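Local structure of extracellular solute-binding protein, family 1 (6FTH) at residues L102-S107 / A348-A353; K128-P133 / A139-R144; V86-F91 / R408-I413; E53-C58 / E363-Q368. The protein probably binds human milk oligosaccharides outside the cell and delivers them to an ABC transporter for uptake. All coordinates share one frame; numbering follows the deposited sequence.

Contact 1. Residues L102-S107 / A348-A353; sequences LFEDLS and ANKDAA
Lys350 and Glu104 make this contact alone, and the lysine can be followed outward atom by atom. Its CB points toward the loop 102-107, and from CG onward the chain is fully extended, which carries the ammonium group across a wide gap: the CA atoms of Glu104 and Lys350 are 9.2 Å apart. Lys350 CD is the first atom to come near the acid, lying 3.6 Å from Glu104 OE1. Lys350 CE follows at 3.5 Å from Glu104 OE1, so the last methylenes run beside this oxygen before the charge is reached. At the tip, Lys350 NZ donates to Glu104 OE1 over 3.0 Å and closes a salt bridge. The nitrogen arrives on the syn side of that oxygen, 28° out of the carboxylate plane.

The glutamate answers with a bent chain. Its CG lies anti to the backbone N (chi1 177°), and the kink at chi2 (94°) brings the carboxylate round to the lysine, OE1 nearest. NZ also donates to the backbone oxygen of Ser345, its stronger partner, so the ammonium group is shared between a carboxylate and a carbonyl. OE2 lies near the like-charged Asp109, and the lysine probably offsets part of that negative charge.

The bridge lies at the protein surface, about 29 Å from the centre of the chain. It joins the loop between helices 93-98 and 114-122 to the first turn of helix 350-360. Strand 339-343 is shared by both: Leu343 touches Glu104 and Ala353 alike, and its backbone is hydrogen-bonded to that of Glu104.

Contact 2. Residues K128-P133 / A139-R144; sequences KLTTDP and ALPSSR
Thr130 meets Ala139 and Pro141 through a chi1 of 64°, which sets OG1 between the backbone N and the carbonyl carbon and leaves the methyl CG2 beside the backbone N. Both branches consequently face the strand, each with its own task. The hydroxyl is the polar branch: Thr130 OG1 donates to Ala139 O over 2.8 Å. At Ala139 O the C=O...donor angle is 150°, with the hydroxyl tilted 28° from the carbonyl plane. This bond spans the place where the backbones come nearest, the CA atoms of Thr130 and Ala139 being 5.9 Å apart.

The methyl is the apolar branch. Thr130 CG2 lies beside the proline ring, 4.0 Å from both CB and CD of Pro141, and the two side chains meet at about a right angle. Pro141 CD also comes to 3.7 Å from Thr130 OG1. Leu129 CD2 also approaches Pro141 CB, at 4.4 Å, a looser apolar touch, while Thr130 CG2 stands 4.4 Å from Ala139 CB. All the touching residues are buried, and the threonine hydroxyl spends its proton on the Ala139 carbonyl, giving the carbonyl of a buried residue a donor.

The contact links neighbours in the chain, joining helix 124-130 to strand 140-143 across a short connection. The strand pairs antiparallel with strand 336-337. Helix 114-122 adds Phe119 and Phe120 against Pro141, and Ala139 rests on Ser342 of strand 339-343.

Contact 3. Residues V86-F91 / R408-I413; sequences VSLHAF and RFSGWI
Arg408 opens the second segment and meets His89 with its aliphatic part. A chi1 of -91° swings Arg408 CG to 3.4 Å from His89 NE2, equally near His89 CD2 and oblique to the ring, and the bend at chi2 (61°) then turns the rest of the chain. The guanidinium plane stands 85° from that of the imidazole, so the two flat groups do not stack. Arg408 NE forms a salt bridge with Glu67 OE2, the same oxygen that is hydrogen-bonded to His89 NE2. Next, Phe409 starts away from segment 86-91, and its ring meets that of Phe370. Ser410 points back: its OG lies 3.6 Å from Leu88 CB while bonding to the carbonyl of Arg340. Beyond it, Trp412, which does not touch 86-91, stacks on Phe119.

The contact thereby ties the end of strand 86-88 to the loop between helix 390-398 and strand 418-420. A leucine in place of His89 would probably cost Asp339 its ND1 partner and Glu67 one of its two, the other being Arg408.

With a carboxylate at each ring nitrogen, the histidine may well be protonated, and the acids would offset the nearby positive charge of the arginine.

Contact 4. Residues E53-C58 / E363-Q368; sequences EADCDC and EKYSVQ
Asp55 and Tyr365 form the tight part. Tyr365 OH donates to Asp55 OD2 over 2.6 Å, and OD2 lies at the edge of the phenol ring. The carboxylate is turned 75° against the ring, and the hydroxyl reaches OD2 from above the carboxylate plane, 63° out of it. One face of the ring rests against Lys364 CG.

The Lys364 side is looser and wet. The lysine chain bends at chi3 (-66°), which brings NZ to two waters between it and Asp55. Asp55 OD2 and Lys364 NZ are 4.0 Å apart, beyond a salt bridge. Each water donates to Asp55 OD2, water 1 over 2.8 Å and water 2 over 2.6 Å, and accepts from the ammonium group. OD2 therefore takes three bonds, which probably favours its ionised form. An alanine here would probably leave the tyrosine hydroxyl without its acceptor and the lysine without a water-bridged counter-charge.

The CA atoms of Asp55 and Tyr365 are 10.6 Å apart, a gap spanned by the reach of Tyr365 and Lys364. Helix 47-56, closed by a Schellman motif at Asp57, is the crossover of a beta-alpha-beta unit between parallel strands 29-36 and 59-66, as in type 2 periplasmic-binding folds.

In the fold
Contact 2 is the buried one and relies on a hydroxyl-carbonyl bond with apolar packing; contact 1 is a single salt bridge at the surface. Contacts 3 and 4 are partly buried: contact 3 packs a methylene and a leucine against polar groups whose bonds go to residues outside, while contact 4 is polar, a direct hydroxyl-carboxylate bond plus two waters. All four belong to one lobe, around the sheet ordered 59-66, 29-36, 86-88, 339-343. Contact 1 meets contact 3 through Phe103 on Phe91 and Ala353 on Val86. Segment 408-413 is the hub: its backbone probably hydrogen-bonds to Ser143 of contact 2 at Gly411 and Ile413, while Trp412 N probably bonds to Ser366 of contact 4.

Contact 1. Residues L102-S107 / A348-A353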
loop_
_atom_site.group_PDB
_atom_site.type_symbol
_atom_site.label_atom_id
_atom_site.label_comp_id
_atom_site.label_asym_id
_atom_site.label_seq_id
_atom_site.Cartn_x
_atom_site.Cartn_y
_atom_site.Cartn_z
ATOM N N LEU A 102 -19.017 15.229 13.534
ATOM C CA LEU A 102 -19.235 13.884 14.038
ATOM C C LEU A 102 -18.094 13.397 14.925
ATOM O O LEU A 102 -18.302 12.476 15.726
ATOM C CB LEU A 102 -19.376 12.925 12.852
ATOM C CG LEU A 102 -20.597 12.026 12.708
ATOM C CD1 LEU A 102 -21.912 12.771 13.022
ATOM C CD2 LEU A 102 -20.622 11.466 11.287
ATOM N N PHE A 103 -16.902 13.978 14.801
ATOM C CA PHE A 103 -15.697 13.398 15.385
ATOM C C PHE A 103 -14.957 14.380 16.282
ATOM O O PHE A 103 -14.855 15.569 15.984
ATOM C CB PHE A 103 -14.743 12.898 14.276
ATOM C CG PHE A 103 -15.322 11.774 13.465
ATOM C CD1 PHE A 103 -15.425 10.508 14.002
ATOM C CD2 PHE A 103 -15.791 11.994 12.186
ATOM C CE1 PHE A 103 -15.969 9.458 13.269
ATOM C CE2 PHE A 103 -16.327 10.954 11.447
ATOM C CZ PHE A 103 -16.416 9.680 11.999
ATOM N N GLU A 104 -14.415 13.851 17.375
ATOM C CA GLU A 104 -13.563 14.629 18.259
ATOM C C GLU A 104 -12.265 14.994 17.549
ATOM O O GLU A 104 -11.638 14.153 16.896
ATOM C CB GLU A 104 -13.232 13.780 19.488
ATOM C CG GLU A 104 -12.275 14.420 20.484
ATOM C CD GLU A 104 -13.006 15.146 21.582
ATOM O OE1 GLU A 104 -14.230 15.363 21.441
ATOM O OE2 GLU A 104 -12.350 15.487 22.583
ATOM N N ASP A 105 -11.843 16.244 17.710
ATOM C CA ASP A 105 -10.529 16.690 17.237
ATOM C C ASP A 105 -9.507 16.224 18.265
ATOM O O ASP A 105 -9.322 16.852 19.311
ATOM C CB ASP A 105 -10.510 18.205 17.078
ATOM C CG ASP A 105 -9.145 18.750 16.650
ATOM O OD1 ASP A 105 -8.184 17.979 16.434
ATOM O OD2 ASP A 105 -9.028 19.987 16.557
ATOM N N LEU A 106 -8.852 15.101 17.970
ATOM C CA LEU A 106 -7.915 14.484 18.896
ATOM C C LEU A 106 -6.640 15.292 19.086
ATOM O O LEU A 106 -5.907 15.041 20.048
ATOM C CB LEU A 106 -7.565 13.081 18.393
ATOM C CG LEU A 106 -8.749 12.122 18.320
ATOM C CD1 LEU A 106 -8.427 10.906 17.450
ATOM C CD2 LEU A 106 -9.143 11.687 19.737
ATOM N N SER A 107 -6.349 16.252 18.205
ATOM C CA SER A 107 -5.180 17.095 18.423
ATOM C C SER A 107 -5.277 17.878 19.727
ATOM O O SER A 107 -4.238 18.263 20.274
ATOM C CB SER A 107 -5.003 18.080 17.271
ATOM O OG SER A 107 -5.980 19.108 17.329
ATOM N N ALA A 348 -20.134 9.259 25.246
ATOM C CA ALA A 348 -20.472 9.595 26.626
ATOM C C ALA A 348 -19.235 9.702 27.510
ATOM O O ALA A 348 -19.118 10.636 28.311
ATOM C CB ALA A 348 -21.420 8.537 27.182
ATOM N N ASN A 349 -18.304 8.768 27.383
ATOM C CA ASN A 349 -17.180 8.642 28.309
ATOM C C ASN A 349 -15.868 8.860 27.546
ATOM O O ASN A 349 -15.112 7.908 27.286
ATOM C CB ASN A 349 -17.240 7.275 28.972
ATOM C CG ASN A 349 -18.545 7.051 29.725
ATOM O OD1 ASN A 349 -18.908 7.842 30.597
ATOM N ND2 ASN A 349 -19.261 5.989 29.375
ATOM N N LYS A 350 -15.584 10.121 27.211
ATOM C CA LYS A 350 -14.419 10.410 26.372
ATOM C C LYS A 350 -13.108 10.169 27.106
ATOM O O LYS A 350 -12.108 9.805 26.476
ATOM C CB LYS A 350 -14.481 11.837 25.838
ATOM C CG LYS A 350 -15.550 12.038 24.776
ATOM C CD LYS A 350 -15.539 13.434 24.222
ATOM C CE LYS A 350 -16.719 13.656 23.310
ATOM N NZ LYS A 350 -16.823 15.084 22.928
ATOM N N ASP A 351 -13.081 10.348 28.428
ATOM C CA ASP A 351 -11.859 10.060 29.177
ATOM C C ASP A 351 -11.515 8.583 29.111
ATOM O O ASP A 351 -10.352 8.214 28.912
ATOM C CB ASP A 351 -12.021 10.490 30.635
ATOM C CG ASP A 351 -12.073 11.997 30.792
ATOM O OD1 ASP A 351 -11.341 12.696 30.062
ATOM O OD2 ASP A 351 -12.851 12.486 31.640
ATOM N N ALA A 352 -12.514 7.720 29.277
ATOM C CA ALA A 352 -12.280 6.290 29.145
ATOM C C ALA A 352 -11.830 5.942 27.729
ATOM O O ALA A 352 -10.947 5.100 27.540
ATOM C CB ALA A 352 -13.548 5.519 29.496
ATOM N N ALA A 353 -12.429 6.585 26.723
ATOM C CA ALA A 353 -12.059 6.298 25.338
ATOM C C ALA A 353 -10.632 6.748 25.030
ATOM O O ALA A 353 -9.903 6.061 24.297
ATOM C CB ALA A 353 -13.051 6.964 24.388
#

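Contact 2. Residues K128-P133 / A139-R144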
loop_
_atom_site.group_PDB
_atom_site.type_symbol
_atom_site.label_atom_id
_atom_site.label_comp_id
_atom_site.label_asym_id
_atom_site.label_seq_id
_atom_site.Cartn_x
_atom_site.Cartn_y
_atom_site.Cartn_z
ATOM N N LYS A 128 1.579 13.859 10.646
ATOM C CA LYS A 128 1.174 14.612 9.460
ATOM C C LYS A 128 0.133 13.861 8.641
ATOM O O LYS A 128 -0.733 14.479 8.012
ATOM C CB LYS A 128 2.384 14.869 8.576
ATOM C CG LYS A 128 3.395 15.803 9.202
ATOM C CD LYS A 128 4.462 16.174 8.189
ATOM C CE LYS A 128 5.410 17.207 8.739
ATOM N NZ LYS A 128 6.430 17.527 7.698
ATOM N N LEU A 129 0.221 12.538 8.614
ATOM C CA LEU A 129 -0.661 11.749 7.772
ATOM C C LEU A 129 -2.124 11.986 8.097
ATOM O O LEU A 129 -2.970 11.899 7.199
ATOM C CB LEU A 129 -0.316 10.270 7.937
ATOM C CG LEU A 129 -0.933 9.283 6.954
ATOM C CD1 LEU A 129 -0.462 9.555 5.517
ATOM C CD2 LEU A 129 -0.590 7.840 7.379
ATOM N N THR A 130 -2.457 12.267 9.362
ATOM C CA THR A 130 -3.859 12.429 9.751
ATOM C C THR A 130 -4.208 13.835 10.222
ATOM O O THR A 130 -5.315 14.039 10.734
ATOM C CB THR A 130 -4.246 11.403 10.820
ATOM O OG1 THR A 130 -3.479 11.653 12.001
ATOM C CG2 THR A 130 -4.015 9.985 10.301
ATOM N N THR A 131 -3.309 14.800 10.064
ATOM C CA THR A 131 -3.508 16.152 10.567
ATOM C C THR A 131 -3.619 17.109 9.390
ATOM O O THR A 131 -2.732 17.137 8.528
ATOM C CB THR A 131 -2.329 16.583 11.437
ATOM O OG1 THR A 131 -2.227 15.732 12.583
ATOM C CG2 THR A 131 -2.529 18.013 11.907
ATOM N N ASP A 132 -4.684 17.904 9.365
ATOM C CA ASP A 132 -4.869 18.868 8.280
ATOM C C ASP A 132 -4.018 20.106 8.521
ATOM O O ASP A 132 -3.424 20.282 9.589
ATOM C CB ASP A 132 -6.356 19.156 8.068
ATOM C CG ASP A 132 -7.006 19.918 9.226
ATOM O OD1 ASP A 132 -6.322 20.669 9.944
ATOM O OD2 ASP A 132 -8.223 19.732 9.404
ATOM N N PRO A 133 -3.875 20.973 7.511
ATOM C CA PRO A 133 -3.005 22.144 7.691
ATOM C C PRO A 133 -3.528 23.112 8.732
ATOM O O PRO A 133 -2.732 23.862 9.310
ATOM C CB PRO A 133 -2.947 22.777 6.289
ATOM C CG PRO A 133 -3.486 21.721 5.358
ATOM C CD PRO A 133 -4.490 20.966 6.175
ATOM N N ALA A 139 -8.393 11.352 13.163
ATOM C CA ALA A 139 -8.048 9.944 13.085
ATOM C C ALA A 139 -6.619 9.792 13.565
ATOM O O ALA A 139 -5.791 10.686 13.357
ATOM C CB ALA A 139 -8.133 9.429 11.648
ATOM N N LEU A 140 -6.348 8.685 14.243
ATOM C CA LEU A 140 -4.965 8.357 14.542
ATOM C C LEU A 140 -4.420 7.388 13.505
ATOM O O LEU A 140 -5.148 6.510 13.028
ATOM C CB LEU A 140 -4.817 7.681 15.911
ATOM C CG LEU A 140 -5.342 8.449 17.126
ATOM C CD1 LEU A 140 -5.066 7.697 18.417
ATOM C CD2 LEU A 140 -4.697 9.836 17.199
ATOM N N PRO A 141 -3.154 7.522 13.140
ATOM C CA PRO A 141 -2.524 6.532 12.268
ATOM C C PRO A 141 -1.990 5.350 13.069
ATOM O O PRO A 141 -1.987 5.350 14.300
ATOM C CB PRO A 141 -1.360 7.330 11.672
ATOM C CG PRO A 141 -0.951 8.233 12.796
ATOM C CD PRO A 141 -2.205 8.580 13.544
ATOM N N SER A 142 -1.513 4.342 12.338
ATOM C CA SER A 142 -0.737 3.251 12.922
ATOM C C SER A 142 0.616 3.156 12.227
ATOM O O SER A 142 0.797 3.675 11.119
ATOM C CB SER A 142 -1.451 1.904 12.727
ATOM O OG SER A 142 -1.692 1.667 11.333
ATOM N N SER A 143 1.560 2.465 12.885
ATOM C CA SER A 143 2.840 2.099 12.282
ATOM C C SER A 143 3.170 0.660 12.625
ATOM O O SER A 143 3.272 0.317 13.805
ATOM C CB SER A 143 3.975 2.993 12.791
ATOM O OG SER A 143 5.237 2.372 12.586
ATOM N N ARG A 144 3.376 -0.174 11.607
ATOM C CA ARG A 144 3.859 -1.532 11.823
ATOM C C ARG A 144 5.375 -1.623 11.856
ATOM O O ARG A 144 5.928 -2.731 11.887
ATOM C CB ARG A 144 3.259 -2.538 10.822
ATOM C CG ARG A 144 3.356 -2.177 9.360
ATOM C CD ARG A 144 2.904 -3.354 8.474
ATOM N NE ARG A 144 2.657 -2.914 7.113
ATOM C CZ ARG A 144 2.168 -3.688 6.154
ATOM N NH1 ARG A 144 1.931 -4.969 6.391
ATOM N NH2 ARG A 144 1.921 -3.177 4.951
#

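Contact 3. Residues V86-F91 / R408-I413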
loop_
_atom_site.group_PDB
_atom_site.type_symbol
_atom_site.label_atom_id
_atom_site.label_comp_id
_atom_site.label_asym_id
_atom_site.label_seq_id
_atom_site.Cartn_x
_atom_site.Cartn_y
_atom_site.Cartn_z
ATOM N N VAL A 86 -15.891 4.726 19.737
ATOM C CA VAL A 86 -14.568 4.551 19.151
ATOM C C VAL A 86 -14.710 3.644 17.940
ATOM O O VAL A 86 -15.415 2.632 17.998
ATOM C CB VAL A 86 -13.614 3.894 20.164
ATOM C CG1 VAL A 86 -12.312 3.502 19.490
ATOM C CG2 VAL A 86 -13.353 4.828 21.341
ATOM N N SER A 87 -14.053 4.005 16.839
ATOM C CA SER A 87 -14.018 3.157 15.664
ATOM C C SER A 87 -12.573 2.953 15.223
ATOM O O SER A 87 -11.800 3.919 15.129
ATOM C CB SER A 87 -14.850 3.761 14.537
ATOM O OG SER A 87 -16.148 4.109 15.000
ATOM N N LEU A 88 -12.231 1.702 14.932
ATOM C CA LEU A 88 -10.889 1.298 14.529
ATOM C C LEU A 88 -10.911 0.782 13.090
ATOM O O LEU A 88 -11.714 -0.105 12.757
ATOM C CB LEU A 88 -10.365 0.190 15.442
ATOM C CG LEU A 88 -10.427 0.423 16.959
ATOM C CD1 LEU A 88 -9.748 -0.759 17.659
ATOM C CD2 LEU A 88 -9.819 1.784 17.418
ATOM N N HIS A 89 -10.013 1.303 12.239
ATOM C CA HIS A 89 -9.890 0.841 10.849
ATOM C C HIS A 89 -11.159 1.170 10.058
ATOM O O HIS A 89 -11.550 0.445 9.133
ATOM C CB HIS A 89 -9.514 -0.653 10.779
ATOM C CG HIS A 89 -9.284 -1.200 9.388
ATOM N ND1 HIS A 89 -8.806 -0.440 8.340
ATOM C CD2 HIS A 89 -9.463 -2.447 8.887
ATOM C CE1 HIS A 89 -8.711 -1.190 7.255
ATOM N NE2 HIS A 89 -9.106 -2.410 7.558
ATOM N N ALA A 90 -11.796 2.279 10.428
ATOM C CA ALA A 90 -13.093 2.645 9.879
ATOM C C ALA A 90 -13.070 3.940 9.085
ATOM O O ALA A 90 -13.593 3.970 7.957
ATOM C CB ALA A 90 -14.112 2.738 11.025
ATOM N N PHE A 91 -12.496 5.008 9.639
ATOM C CA PHE A 91 -12.593 6.352 9.077
ATOM C C PHE A 91 -11.225 6.944 8.765
ATOM O O PHE A 91 -10.332 6.983 9.623
ATOM C CB PHE A 91 -13.352 7.280 10.023
ATOM C CG PHE A 91 -14.734 6.792 10.342
ATOM C CD1 PHE A 91 -15.696 6.736 9.356
ATOM C CD2 PHE A 91 -15.078 6.419 11.622
ATOM C CE1 PHE A 91 -16.966 6.257 9.643
ATOM C CE2 PHE A 91 -16.347 5.956 11.913
ATOM C CZ PHE A 91 -17.295 5.892 10.918
ATOM N N ARG A 408 -3.830 -4.664 10.346
ATOM C CA ARG A 408 -4.955 -3.755 10.477
ATOM C C ARG A 408 -5.031 -3.073 11.857
ATOM O O ARG A 408 -5.977 -2.339 12.120
ATOM C CB ARG A 408 -6.261 -4.513 10.207
ATOM C CG ARG A 408 -6.734 -4.503 8.771
ATOM C CD ARG A 408 -5.767 -5.149 7.786
ATOM N NE ARG A 408 -6.504 -5.557 6.577
ATOM C CZ ARG A 408 -6.001 -6.279 5.576
ATOM N NH1 ARG A 408 -4.734 -6.660 5.579
ATOM N NH2 ARG A 408 -6.786 -6.627 4.558
ATOM N N PHE A 409 -4.040 -3.282 12.725
ATOM C CA PHE A 409 -4.099 -2.846 14.114
ATOM C C PHE A 409 -4.064 -1.328 14.288
ATOM O O PHE A 409 -3.771 -0.544 13.371
ATOM C CB PHE A 409 -2.984 -3.489 14.951
ATOM C CG PHE A 409 -1.600 -2.825 14.830
ATOM C CD1 PHE A 409 -1.093 -2.390 13.610
ATOM C CD2 PHE A 409 -0.806 -2.708 15.944
ATOM C CE1 PHE A 409 0.185 -1.815 13.537
ATOM C CE2 PHE A 409 0.455 -2.135 15.875
ATOM C CZ PHE A 409 0.947 -1.707 14.682
ATOM N N SER A 410 -4.363 -0.931 15.522
ATOM C CA SER A 410 -4.446 0.464 15.957
ATOM C C SER A 410 -3.359 0.653 17.015
ATOM O O SER A 410 -3.619 0.550 18.219
ATOM C CB SER A 410 -5.806 0.767 16.533
ATOM O OG SER A 410 -6.795 0.483 15.572
ATOM N N GLY A 411 -2.153 0.971 16.568
ATOM C CA GLY A 411 -1.024 1.076 17.474
ATOM C C GLY A 411 0.226 1.408 16.695
ATOM O O GLY A 411 0.159 1.779 15.523
ATOM N N TRP A 412 1.381 1.273 17.361
ATOM C CA TRP A 412 2.641 1.559 16.701
ATOM C C TRP A 412 3.744 0.680 17.260
ATOM O O TRP A 412 3.756 0.383 18.462
ATOM C CB TRP A 412 3.043 3.041 16.775
ATOM C CG TRP A 412 3.472 3.558 18.128
ATOM C CD1 TRP A 412 2.717 3.632 19.265
ATOM C CD2 TRP A 412 4.751 4.125 18.454
ATOM N NE1 TRP A 412 3.464 4.181 20.289
ATOM C CE2 TRP A 412 4.708 4.496 19.807
ATOM C CE3 TRP A 412 5.925 4.354 17.724
ATOM C CZ2 TRP A 412 5.782 5.101 20.442
ATOM C CZ3 TRP A 412 6.999 4.935 18.361
ATOM C CH2 TRP A 412 6.916 5.304 19.709
ATOM N N ILE A 413 4.648 0.270 16.378
ATOM C CA ILE A 413 5.838 -0.502 16.749
ATOM C C ILE A 413 7.011 0.462 16.775
ATOM O O ILE A 413 7.478 0.895 15.698
ATOM C CB ILE A 413 6.098 -1.674 15.789
ATOM C CG1 ILE A 413 4.870 -2.586 15.621
ATOM C CG2 ILE A 413 7.304 -2.481 16.274
ATOM C CD1 ILE A 413 4.356 -3.241 16.878
#

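Contact 4. Residues E53-C58 / E363-Q368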
loop_
_atom_site.group_PDB
_atom_site.type_symbol
_atom_site.label_atom_id
_atom_site.label_comp_id
_atom_site.label_asym_id
_atom_site.label_seq_id
_atom_site.Cartn_x
_atom_site.Cartn_y
_atom_site.Cartn_z
ATOM N N GLU A 53 -9.314 -4.367 28.348
ATOM C CA GLU A 53 -10.540 -3.923 28.989
ATOM C C GLU A 53 -10.342 -3.760 30.490
ATOM O O GLU A 53 -10.755 -2.755 31.071
ATOM C CB GLU A 53 -11.658 -4.924 28.703
ATOM C CG GLU A 53 -12.980 -4.492 29.263
ATOM C CD GLU A 53 -14.125 -5.378 28.791
ATOM O OE1 GLU A 53 -13.863 -6.506 28.325
ATOM O OE2 GLU A 53 -15.279 -4.934 28.867
ATOM N N ALA A 54 -9.695 -4.733 31.127
ATOM C CA ALA A 54 -9.411 -4.613 32.555
ATOM C C ALA A 54 -8.537 -3.400 32.833
ATOM O O ALA A 54 -8.809 -2.609 33.747
ATOM C CB ALA A 54 -8.707 -5.881 33.029
ATOM N N ASP A 55 -7.481 -3.227 32.037
ATOM C CA ASP A 55 -6.548 -2.126 32.255
ATOM C C ASP A 55 -7.202 -0.785 32.012
ATOM O O ASP A 55 -6.777 0.221 32.579
ATOM C CB ASP A 55 -5.345 -2.267 31.329
ATOM C CG ASP A 55 -4.385 -3.340 31.778
ATOM O OD1 ASP A 55 -4.655 -4.015 32.814
ATOM O OD2 ASP A 55 -3.349 -3.504 31.102
ATOM N N CYS A 56 -8.215 -0.744 31.163
ATOM C CA CYS A 56 -8.943 0.487 30.947
ATOM C C CYS A 56 -9.913 0.792 32.081
ATOM O O CYS A 56 -10.362 1.929 32.198
ATOM C CB CYS A 56 -9.720 0.374 29.645
ATOM S SG CYS A 56 -9.736 1.917 28.722
ATOM N N ASP A 57 -10.248 -0.194 32.913
ATOM C CA ASP A 57 -11.237 -0.004 33.969
ATOM C C ASP A 57 -12.559 0.478 33.380
ATOM O O ASP A 57 -13.219 1.364 33.921
ATOM C CB ASP A 57 -10.725 0.956 35.040
ATOM C CG ASP A 57 -11.349 0.705 36.399
ATOM O OD1 ASP A 57 -11.969 -0.364 36.593
ATOM O OD2 ASP A 57 -11.218 1.582 37.274
ATOM N N CYS A 58 -12.939 -0.093 32.241
ATOM C CA CYS A 58 -14.177 0.270 31.571
ATOM C C CYS A 58 -14.806 -1.000 31.029
ATOM O O CYS A 58 -14.229 -2.085 31.098
ATOM C CB CYS A 58 -13.939 1.288 30.443
ATOM S SG CYS A 58 -13.112 0.605 29.000
ATOM N N GLU A 363 3.381 -0.053 24.146
ATOM C CA GLU A 363 4.097 -1.188 23.576
ATOM C C GLU A 363 3.393 -2.502 23.897
ATOM O O GLU A 363 3.236 -3.359 23.015
ATOM C CB GLU A 363 5.544 -1.178 24.072
ATOM C CG GLU A 363 6.426 -2.275 23.503
ATOM C CD GLU A 363 7.864 -2.170 23.972
ATOM O OE1 GLU A 363 8.315 -1.009 24.111
ATOM O OE2 GLU A 363 8.524 -3.221 24.193
ATOM N N LYS A 364 2.922 -2.642 25.147
ATOM C CA LYS A 364 2.186 -3.825 25.594
ATOM C C LYS A 364 1.067 -4.212 24.629
ATOM O O LYS A 364 0.966 -5.376 24.213
ATOM C CB LYS A 364 1.612 -3.534 26.985
ATOM C CG LYS A 364 0.800 -4.645 27.615
ATOM C CD LYS A 364 0.213 -4.246 28.995
ATOM C CE LYS A 364 1.272 -4.025 30.061
ATOM N NZ LYS A 364 0.653 -3.763 31.404
ATOM N N TYR A 365 0.228 -3.250 24.244
ATOM C CA TYR A 365 -0.937 -3.591 23.418
ATOM C C TYR A 365 -0.677 -3.445 21.923
ATOM O O TYR A 365 -1.304 -4.137 21.125
ATOM C CB TYR A 365 -2.197 -2.856 23.883
ATOM C CG TYR A 365 -2.621 -3.385 25.234
ATOM C CD1 TYR A 365 -3.113 -4.656 25.341
ATOM C CD2 TYR A 365 -2.442 -2.644 26.380
ATOM C CE1 TYR A 365 -3.450 -5.210 26.578
ATOM C CE2 TYR A 365 -2.779 -3.165 27.632
ATOM C CZ TYR A 365 -3.280 -4.452 27.711
ATOM O OH TYR A 365 -3.599 -4.995 28.939
ATOM N N SER A 366 0.261 -2.598 21.522
ATOM C CA SER A 366 0.592 -2.526 20.102
ATOM C C SER A 366 1.221 -3.827 19.630
ATOM O O SER A 366 0.845 -4.366 18.582
ATOM C CB SER A 366 1.520 -1.335 19.835
ATOM O OG SER A 366 0.854 -0.088 19.944
ATOM N N VAL A 367 2.146 -4.385 20.414
ATOM C CA VAL A 367 2.767 -5.642 20.023
ATOM C C VAL A 367 1.749 -6.772 20.022
ATOM O O VAL A 367 1.724 -7.588 19.094
ATOM C CB VAL A 367 3.999 -5.955 20.897
ATOM C CG1 VAL A 367 4.507 -7.346 20.590
ATOM C CG2 VAL A 367 5.091 -4.915 20.658
ATOM N N GLN A 368 0.878 -6.819 21.040
ATOM C CA GLN A 368 -0.098 -7.909 21.113
ATOM C C GLN A 368 -1.180 -7.783 20.035
ATOM O O GLN A 368 -1.632 -8.794 19.493
ATOM C CB GLN A 368 -0.697 -8.010 22.514
ATOM C CG GLN A 368 0.296 -8.522 23.546
ATOM C CD GLN A 368 -0.373 -8.762 24.882
ATOM O OE1 GLN A 368 -0.747 -9.900 25.197
ATOM N NE2 GLN A 368 -0.565 -7.696 25.656
HETATM O O HOH W 1 -1.250 -1.595 31.162
HETATM O O HOH W 2 -1.851 -5.316 32.293
#